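Local atomic coordinates of EmGH1 (Erythrobacter marinus, PDB entry 5Z87), a protein that probably hydrolyses beta-glucosidic bonds, as expected of a beta-glucosidase of glycoside hydrolase family 3. Residues Q729-L732 with V738-V741; V691-R696 with I768-D773; A152-M157 with A702-V707; V158-E163 with A409-E414. All blocks are in the same frame, centred on the assembly; numbering follows the deposited sequence.

Contact 1 (Q729-L732 with V738-V741)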
loop_
_atom_site.group_PDB
_atom_site.type_symbol
_atom_site.label_atom_id
_atom_site.label_comp_id
_atom_site.label_asym_id
_atom_site.label_seq_id
_atom_site.Cartn_x
_atom_site.Cartn_y
_atom_site.Cartn_z
ATOM N N GLN A 729 28.234 -12.474 2.785
ATOM C CA GLN A 729 29.150 -13.531 3.192
ATOM C C GLN A 729 29.260 -13.527 4.708
ATOM O O GLN A 729 29.767 -12.566 5.287
ATOM C CB GLN A 729 30.522 -13.319 2.563
ATOM C CG GLN A 729 31.526 -14.419 2.871
ATOM C CD GLN A 729 31.008 -15.786 2.500
ATOM O OE1 GLN A 729 30.895 -16.116 1.314
ATOM N NE2 GLN A 729 30.668 -16.590 3.510
ATOM N N LYS A 730 28.791 -14.584 5.357
ATOM C CA LYS A 730 29.065 -14.749 6.777
ATOM C C LYS A 730 30.523 -15.170 6.959
ATOM O O LYS A 730 31.009 -16.064 6.259
ATOM C CB LYS A 730 28.113 -15.773 7.394
ATOM C CG LYS A 730 27.969 -15.625 8.907
ATOM C CD LYS A 730 26.836 -16.455 9.450
ATOM C CE LYS A 730 26.146 -15.758 10.599
ATOM N NZ LYS A 730 25.026 -16.549 11.152
ATOM N N VAL A 731 31.237 -14.484 7.851
ATOM C CA VAL A 731 32.624 -14.814 8.168
ATOM C C VAL A 731 32.733 -15.127 9.653
ATOM O O VAL A 731 31.960 -14.627 10.478
ATOM C CB VAL A 731 33.621 -13.698 7.794
ATOM C CG1 VAL A 731 33.594 -13.447 6.306
ATOM C CG2 VAL A 731 33.318 -12.423 8.573
ATOM N N LEU A 732 33.692 -15.987 9.980
ATOM C CA LEU A 732 34.044 -16.322 11.350
ATOM C C LEU A 732 35.464 -15.834 11.589
ATOM O O LEU A 732 36.358 -16.125 10.788
ATOM C CB LEU A 732 33.934 -17.834 11.596
ATOM C CG LEU A 732 34.529 -18.373 12.908
ATOM C CD1 LEU A 732 33.785 -17.836 14.135
ATOM C CD2 LEU A 732 34.547 -19.908 12.911
ATOM N N VAL A 738 41.824 -10.710 10.599
ATOM C CA VAL A 738 41.322 -9.957 9.459
ATOM C C VAL A 738 41.018 -10.930 8.328
ATOM O O VAL A 738 41.820 -11.824 8.040
ATOM C CB VAL A 738 42.342 -8.903 8.979
ATOM C CG1 VAL A 738 41.834 -8.212 7.723
ATOM C CG2 VAL A 738 42.648 -7.894 10.068
ATOM N N GLN A 739 39.876 -10.748 7.668
ATOM C CA GLN A 739 39.633 -11.423 6.403
ATOM C C GLN A 739 39.254 -10.414 5.327
ATOM O O GLN A 739 38.572 -9.417 5.594
ATOM C CB GLN A 739 38.548 -12.488 6.527
ATOM C CG GLN A 739 39.049 -13.785 7.145
ATOM C CD GLN A 739 37.953 -14.823 7.272
ATOM O OE1 GLN A 739 37.015 -14.849 6.473
ATOM N NE2 GLN A 739 38.061 -15.682 8.287
ATOM N N VAL A 740 39.716 -10.683 4.115
ATOM C CA VAL A 740 39.400 -9.881 2.944
ATOM C C VAL A 740 38.366 -10.683 2.155
ATOM O O VAL A 740 38.708 -11.627 1.433
ATOM C CB VAL A 740 40.657 -9.565 2.131
ATOM C CG1 VAL A 740 40.337 -8.688 0.930
ATOM C CG2 VAL A 740 41.715 -8.891 3.020
ATOM N N VAL A 741 37.084 -10.343 2.335
ATOM C CA VAL A 741 35.996 -11.033 1.648
ATOM C C VAL A 741 35.966 -10.606 0.189
ATOM O O VAL A 741 36.094 -9.419 -0.131
ATOM C CB VAL A 741 34.655 -10.747 2.338
ATOM C CG1 VAL A 741 33.519 -11.397 1.583
ATOM C CG2 VAL A 741 34.690 -11.267 3.743
HETATM O O HOH W 1 35.087 -17.020 7.488
#

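Contact 2 (V691-R696 with I768-D773)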
loop_
_atom_site.group_PDB
_atom_site.type_symbol
_atom_site.label_atom_id
_atom_site.label_comp_id
_atom_site.label_asym_id
_atom_site.label_seq_id
_atom_site.Cartn_x
_atom_site.Cartn_y
_atom_site.Cartn_z
ATOM N N VAL A 691 35.279 -7.166 -6.262
ATOM C CA VAL A 691 35.255 -6.183 -5.187
ATOM C C VAL A 691 35.620 -6.888 -3.885
ATOM O O VAL A 691 35.100 -7.970 -3.599
ATOM C CB VAL A 691 33.877 -5.502 -5.075
ATOM C CG1 VAL A 691 33.852 -4.562 -3.879
ATOM C CG2 VAL A 691 33.554 -4.735 -6.355
ATOM N N SER A 692 36.511 -6.285 -3.096
ATOM C CA SER A 692 36.909 -6.861 -1.819
ATOM C C SER A 692 36.576 -5.914 -0.672
ATOM O O SER A 692 36.520 -4.692 -0.844
ATOM C CB SER A 692 38.397 -7.180 -1.782
ATOM O OG SER A 692 39.156 -5.989 -1.749
ATOM N N VAL A 693 36.360 -6.501 0.504
ATOM C CA VAL A 693 35.985 -5.788 1.721
ATOM C C VAL A 693 36.730 -6.436 2.876
ATOM O O VAL A 693 36.525 -7.622 3.151
ATOM C CB VAL A 693 34.472 -5.853 1.998
ATOM C CG1 VAL A 693 34.111 -5.023 3.242
ATOM C CG2 VAL A 693 33.667 -5.434 0.783
ATOM N N SER A 694 37.563 -5.671 3.571
ATOM C CA SER A 694 38.232 -6.192 4.758
ATOM C C SER A 694 37.362 -5.997 5.992
ATOM O O SER A 694 36.716 -4.955 6.167
ATOM C CB SER A 694 39.600 -5.533 4.972
ATOM O OG SER A 694 39.480 -4.186 5.380
ATOM N N VAL A 695 37.340 -7.021 6.837
ATOM C CA VAL A 695 36.648 -6.979 8.115
ATOM C C VAL A 695 37.570 -7.579 9.175
ATOM O O VAL A 695 38.202 -8.617 8.947
ATOM C CB VAL A 695 35.301 -7.718 8.042
ATOM C CG1 VAL A 695 35.491 -9.046 7.359
ATOM C CG2 VAL A 695 34.718 -7.899 9.432
ATOM N N ARG A 696 37.669 -6.909 10.321
ATOM C CA ARG A 696 38.597 -7.268 11.383
ATOM C C ARG A 696 37.812 -7.431 12.670
ATOM O O ARG A 696 36.949 -6.600 12.984
ATOM C CB ARG A 696 39.691 -6.199 11.562
ATOM C CG ARG A 696 40.642 -6.456 12.737
ATOM C CD ARG A 696 41.611 -5.290 12.983
ATOM N NE ARG A 696 42.546 -5.087 11.871
ATOM C CZ ARG A 696 42.394 -4.166 10.922
ATOM N NH1 ARG A 696 41.338 -3.354 10.941
ATOM N NH2 ARG A 696 43.293 -4.052 9.952
ATOM N N ILE A 768 29.022 1.289 -5.201
ATOM C CA ILE A 768 29.153 -0.019 -4.566
ATOM C C ILE A 768 29.347 0.215 -3.077
ATOM O O ILE A 768 30.207 1.004 -2.681
ATOM C CB ILE A 768 30.320 -0.828 -5.165
ATOM C CG1 ILE A 768 30.025 -1.201 -6.617
ATOM C CG2 ILE A 768 30.571 -2.078 -4.351
ATOM C CD1 ILE A 768 31.223 -1.738 -7.345
ATOM N N MET A 769 28.532 -0.447 -2.260
ATOM C CA MET A 769 28.506 -0.212 -0.824
ATOM C C MET A 769 28.711 -1.520 -0.072
ATOM O O MET A 769 28.292 -2.586 -0.527
ATOM C CB MET A 769 27.187 0.430 -0.394
ATOM C CG MET A 769 26.941 1.809 -1.011
ATOM S SD MET A 769 25.183 2.216 -1.040
ATOM C CE MET A 769 24.705 1.409 -2.553
ATOM N N ALA A 770 29.370 -1.429 1.086
ATOM C CA ALA A 770 29.619 -2.608 1.905
ATOM C C ALA A 770 29.653 -2.222 3.377
ATOM O O ALA A 770 30.061 -1.116 3.738
ATOM C CB ALA A 770 30.928 -3.301 1.502
ATOM N N GLY A 771 29.226 -3.147 4.220
ATOM C CA GLY A 771 29.161 -2.914 5.642
ATOM C C GLY A 771 28.441 -4.051 6.341
ATOM O O GLY A 771 28.016 -5.024 5.704
ATOM N N PRO A 772 28.302 -3.958 7.667
ATOM C CA PRO A 772 27.653 -5.032 8.440
ATOM C C PRO A 772 26.127 -5.003 8.431
ATOM O O PRO A 772 25.504 -5.880 9.043
ATOM C CB PRO A 772 28.190 -4.790 9.859
ATOM C CG PRO A 772 28.467 -3.283 9.906
ATOM C CD PRO A 772 28.943 -2.941 8.525
ATOM N N ASP A 773 25.509 -4.024 7.784
ATOM C CA ASP A 773 24.056 -3.929 7.641
ATOM C C ASP A 773 23.780 -2.828 6.618
ATOM O O ASP A 773 24.697 -2.148 6.159
ATOM C CB ASP A 773 23.357 -3.655 8.979
ATOM C CG ASP A 773 23.849 -2.379 9.658
ATOM O OD1 ASP A 773 23.756 -1.295 9.042
ATOM O OD2 ASP A 773 24.314 -2.451 10.820
#

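Contact 3 (A152-M157 with A702-V707)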
loop_
_atom_site.group_PDB
_atom_site.type_symbol
_atom_site.label_atom_id
_atom_site.label_comp_id
_atom_site.label_asym_id
_atom_site.label_seq_id
_atom_site.Cartn_x
_atom_site.Cartn_y
_atom_site.Cartn_z
ATOM N N ALA A 152 19.968 -16.366 9.465
ATOM C CA ALA A 152 21.274 -16.991 9.627
ATOM C C ALA A 152 22.254 -16.555 8.550
ATOM O O ALA A 152 23.472 -16.577 8.783
ATOM C CB ALA A 152 21.126 -18.512 9.618
ATOM N N PHE A 153 21.759 -16.163 7.375
ATOM C CA PHE A 153 22.627 -15.861 6.226
ATOM C C PHE A 153 23.642 -16.984 5.998
ATOM O O PHE A 153 24.826 -16.748 5.740
ATOM C CB PHE A 153 23.306 -14.494 6.390
ATOM C CG PHE A 153 22.355 -13.339 6.179
ATOM C CD1 PHE A 153 21.425 -13.006 7.161
ATOM C CD2 PHE A 153 22.351 -12.628 4.982
ATOM C CE1 PHE A 153 20.509 -11.959 6.975
ATOM C CE2 PHE A 153 21.445 -11.577 4.772
ATOM C CZ PHE A 153 20.516 -11.243 5.776
ATOM N N ARG A 154 23.159 -18.228 6.090
ATOM C CA ARG A 154 23.967 -19.433 5.884
ATOM C C ARG A 154 23.260 -20.320 4.865
ATOM O O ARG A 154 22.648 -21.334 5.227
ATOM C CB ARG A 154 24.180 -20.197 7.195
ATOM C CG ARG A 154 25.118 -19.533 8.193
ATOM C CD ARG A 154 26.532 -19.498 7.658
ATOM N NE ARG A 154 27.053 -20.842 7.423
ATOM C CZ ARG A 154 27.568 -21.625 8.367
ATOM N NH1 ARG A 154 27.644 -21.206 9.628
ATOM N NH2 ARG A 154 28.013 -22.831 8.046
ATOM N N PRO A 155 23.294 -19.955 3.584
ATOM C CA PRO A 155 22.602 -20.796 2.595
ATOM C C PRO A 155 23.186 -22.196 2.497
ATOM O O PRO A 155 22.455 -23.136 2.158
ATOM C CB PRO A 155 22.744 -20.006 1.285
ATOM C CG PRO A 155 23.781 -18.950 1.549
ATOM C CD PRO A 155 23.771 -18.684 3.010
ATOM N N ASP A 156 24.472 -22.370 2.817
ATOM C CA ASP A 156 25.053 -23.709 2.865
ATOM C C ASP A 156 24.338 -24.577 3.892
ATOM O O ASP A 156 24.081 -25.762 3.644
ATOM C CB ASP A 156 26.554 -23.632 3.173
ATOM C CG ASP A 156 26.857 -22.940 4.515
ATOM O OD1 ASP A 156 26.070 -22.081 4.973
ATOM O OD2 ASP A 156 27.896 -23.260 5.118
ATOM N N MET A 157 23.982 -24.005 5.041
ATOM C CA MET A 157 23.249 -24.807 6.012
ATOM C C MET A 157 21.786 -24.972 5.622
ATOM O O MET A 157 21.165 -25.985 5.977
ATOM C CB MET A 157 23.377 -24.189 7.400
ATOM C CG MET A 157 24.775 -24.322 7.990
ATOM S SD MET A 157 24.883 -23.572 9.630
ATOM C CE MET A 157 23.591 -24.440 10.519
ATOM N N ALA A 702 36.000 -14.661 19.689
ATOM C CA ALA A 702 35.674 -15.056 18.332
ATOM C C ALA A 702 34.180 -14.862 18.061
ATOM O O ALA A 702 33.330 -14.962 18.955
ATOM C CB ALA A 702 36.082 -16.515 18.093
ATOM N N GLY A 703 33.859 -14.570 16.811
ATOM C CA GLY A 703 32.460 -14.415 16.461
ATOM C C GLY A 703 32.293 -14.334 14.964
ATOM O O GLY A 703 33.263 -14.245 14.205
ATOM N N GLN A 704 31.035 -14.341 14.552
ATOM C CA GLN A 704 30.697 -14.227 13.144
ATOM C C GLN A 704 30.027 -12.892 12.839
ATOM O O GLN A 704 29.354 -12.294 13.685
ATOM C CB GLN A 704 29.781 -15.366 12.716
ATOM C CG GLN A 704 30.457 -16.721 12.732
ATOM C CD GLN A 704 29.506 -17.817 12.309
ATOM O OE1 GLN A 704 29.657 -18.409 11.239
ATOM N NE2 GLN A 704 28.512 -18.077 13.129
ATOM N N ASP A 705 30.224 -12.432 11.612
ATOM C CA ASP A 705 29.501 -11.287 11.084
ATOM C C ASP A 705 29.112 -11.601 9.642
ATOM O O ASP A 705 29.750 -12.422 8.970
ATOM C CB ASP A 705 30.346 -9.999 11.164
ATOM C CG ASP A 705 29.493 -8.731 11.228
ATOM O OD1 ASP A 705 28.268 -8.832 11.450
ATOM O OD2 ASP A 705 30.053 -7.624 11.069
ATOM N N VAL A 706 28.062 -10.939 9.165
ATOM C CA VAL A 706 27.630 -11.063 7.777
ATOM C C VAL A 706 28.051 -9.800 7.037
ATOM O O VAL A 706 27.460 -8.732 7.223
ATOM C CB VAL A 706 26.123 -11.305 7.665
ATOM C CG1 VAL A 706 25.735 -11.459 6.208
ATOM C CG2 VAL A 706 25.728 -12.551 8.471
ATOM N N VAL A 707 29.085 -9.925 6.205
ATOM C CA VAL A 707 29.530 -8.846 5.335
ATOM C C VAL A 707 28.525 -8.678 4.201
ATOM O O VAL A 707 28.168 -9.654 3.530
ATOM C CB VAL A 707 30.933 -9.171 4.806
ATOM C CG1 VAL A 707 31.379 -8.190 3.747
ATOM C CG2 VAL A 707 31.920 -9.212 5.963
#

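Contact 4 (V158-E163 with A409-E414)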
loop_
_atom_site.group_PDB
_atom_site.type_symbol
_atom_site.label_atom_id
_atom_site.label_comp_id
_atom_site.label_asym_id
_atom_site.label_seq_id
_atom_site.Cartn_x
_atom_site.Cartn_y
_atom_site.Cartn_z
ATOM N N VAL A 158 21.223 -23.993 4.902
ATOM C CA VAL A 158 19.862 -24.127 4.383
ATOM C C VAL A 158 19.757 -25.357 3.487
ATOM O O VAL A 158 18.815 -26.152 3.602
ATOM C CB VAL A 158 19.442 -22.850 3.631
ATOM C CG1 VAL A 158 18.131 -23.072 2.901
ATOM C CG2 VAL A 158 19.330 -21.668 4.587
ATOM N N ARG A 159 20.731 -25.528 2.583
ATOM C CA ARG A 159 20.739 -26.684 1.690
ATOM C C ARG A 159 20.750 -27.994 2.478
ATOM O O ARG A 159 20.009 -28.932 2.153
ATOM C CB ARG A 159 21.944 -26.603 0.752
ATOM C CG ARG A 159 21.925 -27.645 -0.351
ATOM C CD ARG A 159 23.317 -27.972 -0.879
ATOM N NE ARG A 159 24.183 -28.555 0.152
ATOM C CZ ARG A 159 24.078 -29.796 0.639
ATOM N NH1 ARG A 159 23.127 -30.627 0.204
ATOM N NH2 ARG A 159 24.923 -30.206 1.581
ATOM N N GLN A 160 21.566 -28.062 3.536
ATOM C CA GLN A 160 21.606 -29.241 4.400
ATOM C C GLN A 160 20.271 -29.476 5.094
ATOM O O GLN A 160 19.822 -30.623 5.223
ATOM C CB GLN A 160 22.702 -29.086 5.455
ATOM C CG GLN A 160 24.109 -29.063 4.929
ATOM C CD GLN A 160 25.090 -28.628 6.000
ATOM O OE1 GLN A 160 25.999 -27.851 5.740
ATOM N NE2 GLN A 160 24.896 -29.116 7.220
ATOM N N VAL A 161 19.635 -28.406 5.575
ATOM C CA VAL A 161 18.368 -28.568 6.283
ATOM C C VAL A 161 17.330 -29.207 5.376
ATOM O O VAL A 161 16.555 -30.080 5.802
ATOM C CB VAL A 161 17.880 -27.218 6.829
ATOM C CG1 VAL A 161 16.351 -27.229 6.977
ATOM C CG2 VAL A 161 18.540 -26.938 8.159
ATOM N N PHE A 162 17.302 -28.798 4.107
ATOM C CA PHE A 162 16.284 -29.324 3.221
ATOM C C PHE A 162 16.704 -30.627 2.558
ATOM O O PHE A 162 15.836 -31.387 2.118
ATOM C CB PHE A 162 15.873 -28.232 2.222
ATOM C CG PHE A 162 15.017 -27.179 2.870
ATOM C CD1 PHE A 162 13.670 -27.409 3.089
ATOM C CD2 PHE A 162 15.581 -26.015 3.374
ATOM C CE1 PHE A 162 12.882 -26.465 3.737
ATOM C CE2 PHE A 162 14.797 -25.066 4.030
ATOM C CZ PHE A 162 13.447 -25.292 4.204
ATOM N N GLU A 163 17.999 -30.931 2.533
ATOM C CA GLU A 163 18.424 -32.291 2.228
ATOM C C GLU A 163 17.906 -33.260 3.283
ATOM O O GLU A 163 17.346 -34.313 2.953
ATOM C CB GLU A 163 19.947 -32.340 2.122
ATOM C CG GLU A 163 20.530 -33.691 1.697
ATOM C CD GLU A 163 22.036 -33.716 1.832
ATOM O OE1 GLU A 163 22.520 -33.976 2.950
ATOM O OE2 GLU A 163 22.740 -33.451 0.834
ATOM N N ALA A 409 19.212 -29.078 13.455
ATOM C CA ALA A 409 18.196 -28.125 13.884
ATOM C C ALA A 409 18.700 -27.229 15.016
ATOM O O ALA A 409 18.363 -26.037 15.077
ATOM C CB ALA A 409 16.937 -28.868 14.314
ATOM N N ARG A 410 19.494 -27.789 15.930
ATOM C CA ARG A 410 20.112 -26.977 16.974
ATOM C C ARG A 410 21.111 -25.986 16.385
ATOM O O ARG A 410 21.069 -24.784 16.692
ATOM C CB ARG A 410 20.787 -27.891 17.996
ATOM C CG ARG A 410 21.814 -27.218 18.865
ATOM C CD ARG A 410 21.216 -26.905 20.205
ATOM N NE ARG A 410 21.810 -27.689 21.284
ATOM C CZ ARG A 410 22.536 -27.155 22.263
ATOM N NH1 ARG A 410 22.749 -25.836 22.284
ATOM N NH2 ARG A 410 23.036 -27.929 23.223
ATOM N N ARG A 411 22.011 -26.466 15.517
ATOM C CA ARG A 411 23.024 -25.582 14.949
ATOM C C ARG A 411 22.404 -24.472 14.098
ATOM O O ARG A 411 22.922 -23.346 14.069
ATOM C CB ARG A 411 24.029 -26.387 14.124
ATOM C CG ARG A 411 25.183 -26.965 14.943
ATOM C CD ARG A 411 26.426 -27.211 14.081
ATOM N NE ARG A 411 26.109 -27.851 12.798
ATOM C CZ ARG A 411 26.526 -27.422 11.604
ATOM N NH1 ARG A 411 27.299 -26.339 11.510
ATOM N NH2 ARG A 411 26.175 -28.083 10.496
ATOM N N MET A 412 21.303 -24.761 13.400
ATOM C CA MET A 412 20.669 -23.729 12.588
ATOM C C MET A 412 20.139 -22.605 13.474
ATOM O O MET A 412 20.372 -21.422 13.200
ATOM C CB MET A 412 19.556 -24.332 11.735
ATOM C CG MET A 412 18.995 -23.373 10.683
ATOM S SD MET A 412 20.241 -22.689 9.552
ATOM C CE MET A 412 19.861 -23.501 8.026
ATOM N N ALA A 413 19.458 -22.964 14.570
ATOM C CA ALA A 413 18.986 -21.959 15.517
ATOM C C ALA A 413 20.139 -21.115 16.065
ATOM O O ALA A 413 20.031 -19.881 16.138
ATOM C CB ALA A 413 18.217 -22.633 16.650
ATOM N N GLU A 414 21.259 -21.758 16.427
ATOM C CA GLU A 414 22.433 -21.028 16.917
ATOM C C GLU A 414 22.951 -20.009 15.900
ATOM O O GLU A 414 23.551 -18.995 16.289
ATOM C CB GLU A 414 23.558 -22.015 17.301
ATOM C CG GLU A 414 23.181 -22.949 18.480
ATOM C CD GLU A 414 24.269 -23.965 18.871
ATOM O OE1 GLU A 414 25.181 -24.244 18.060
ATOM O OE2 GLU A 414 24.204 -24.486 20.011
#

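Contact 1 (Q729-L732 with V738-V741)
Between the two sheets of the fibronectin type III-like beta sandwich, V731 meets V741 and Q739, joining strands that follow each other in the chain but lie in different sheets. The two strand segments run nearly antiparallel, at 161°, with their axes 8.8 Å apart, and no backbone hydrogen bond ties them directly. Instead, V731 CG1 comes down on V741 CG2 at 3.5 Å, the two valines meeting aslant. The other methyl of V741, CG1, fits against Q729 CB at 3.7 Å. Beyond CB the Q729 chain bends at chi2 (55°), carrying its amide away from the opposite sheet and back to its own backbone, where Q729 NE2 gives a nearly straight bond to K730 O of 2.8 Å. Q739 stretches out past V731 in the opposing direction. Its OE1 takes a hydrogen from a water, 3.1 Å away, that in turn accepts from L732 N at 3.0 Å, so this water bridges the two strands. Replacing Q739 by an alanine takes away the OE1 acceptor, which would probably leave the water without that partner and open a gap beside V731 CG1. Behind the pair, V731 and Q729 bond through their backbones to strand 703-713, whereas Q739 and V741 bond to strand 689-697, and V741 also packs on V707.

Contact 2 (V691-R696 with I768-D773)
V693 and A770 face each other across the core of the fibronectin type III-like sandwich, one on strand 689-697 of the three-stranded sheet, the other on strand 764-771 of the second sheet. This is where the layers come closest within the contact: the CA atoms of V693 and A770 are 7.1 Å apart, consistent with the small side chain of A770. V693 has one methyl anti to its own nitrogen and the other anti to the carbonyl carbon (chi1 -177°), an arrangement that turns the fork of the valine onto A770 CB.

Two residues back along each strand the layers stand wider, with 8.7 Å between the CA atoms of V691 and I768, and larger side chains fill the difference. V691 and I768 reach for each other tip to tip, V691 CG2 stopping 3.9 Å from I768 CD1. The interface is wholly apolar here, with no hydrogen bond between the segments, and I768 continues the core toward L709, T780 and I782.

The outer side of strand 689-697 is another matter. S692 and S694 are partly exposed there; S692 packs on V740 and Q742 of the adjoining strand, and the exposed R696 lies against V738. Farther along, V695 touches V707 in place of the 768-773 segment. The closest approach remains at the alanine, where A770 CB sits 3.5 Å from V693 CG2 and 4.0 Å from V693 CG1.

Contact 3 (A152-M157 with A702-V707)
R154 and F153 face Q704 and V706 where the short turn ahead of helix 155-171 meets the fibronectin type III-like domain. Start at R154 CB, which lies near the side chain of M157, 4.1 Å from M157 CB. The next carbons run alongside K730, with R154 CD 3.5 Å from K730 CD. Bends at chi2 (-67°) and chi3 (-61°) then fold the guanidinium back over the first turn of its own helix. There R154 grips the D156 carboxylate side-on: R154 NE bonds to D156 OD1 at 2.9 Å and R154 NH2 to D156 OD2 at 3.0 Å, while M157 SD rests over one face of the group. The remaining nitrogen, R154 NH1, makes a salt bridge to E415 OE1 and stays 3.8 Å from Q704 OE1, the amide standing 80° to the guanidinium plane. With a leucine in place of R154, the D156 carboxylate would probably be left without its charged mate and E415 with one fewer cation to balance it.

The apolar half belongs to F153, whose CB is 3.7 Å from V706 CG2; V706 CG1 approaches the ring at F153 CD2. Around them, E415 of helix 403-416 also takes bonds from Q704 NE2 and K730 NZ, so the turn before helix 155-171 and two strands of the sandwich meet on one oxygen, E415 OE1, and F728 of strand 724-733 meets the F153 ring edge-to-face.

Contact 4 (V158-E163 with A409-E414)
M412 brings its terminal methyl onto V158 and V161, and that methyl does all of the touching across the contact. The side chain leaves its helix with CG opposite the backbone nitrogen (chi1 -170°) and then bends at chi2, which brings CE up to the backbone of helix 155-171 between V158 and V161. There M412 CE lies 3.4 Å from V158 N. The flanking methyls close round it from two directions: V161 meets the methionine at about a right angle, with V161 CG2 3.7 Å from M412 CE, whereas V158 crosses it at a slant, V158 CG2 standing at 3.9 Å from the same carbon.

The segments belong to two helices that pass antiparallel at 150°, their axes 10.9 Å apart. In chain order helix 155-171 falls between strands 126-129 and 176-177 of the parallel sheet in the TIM-barrel-type N-terminal domain; helix 403-416 runs directly into strand 418-422, at the edge of the mixed sheet that follows. The contact therefore seats the helix leading into the second sheet on the outer helical layer of the first. M149 of helix 146-150 adds to the apolar patch, touching both V161 and M412.

At the more open margin Q160 and R411 also cross at a slant, with their amide and guanidinium planes only 25° apart. Q160 NE2 comes to the edge of the guanidinium, 3.7 Å from R411 NH2. Both groups present N-H donors there, and no hydrogen bond joins them. On the far side of helix 403-416, R410 forms a salt bridge within its own helix, R410 NH1 to E414 OE2 at 3.0 Å, beside helix 607-615.

The four contacts form a chain of touching neighbours from the C-terminal sandwich into the TIM-barrel-type domain. Contacts 1 and 2, with centres about 9 Å apart, both join the two sandwich sheets and meet through the neighbouring strands 738-745 (contact 1) and 689-697 (contact 2) of one sheet. The centre of contact 3 lies about 9 Å from that of contact 1 and about 12 Å from that of contact 4. Strands 703-713 and 724-733 are neighbours linking contacts 3 and 1, while contacts 3 and 4 share helix 155-171. Contacts 2 and 4, centres about 26 Å apart, do not touch. Along the sequence, 152-157 and 158-163 come first, then 409-414, and the sandwich segments last. Contacts 3 and 4 thus set barrel, following helix and sandwich against one another.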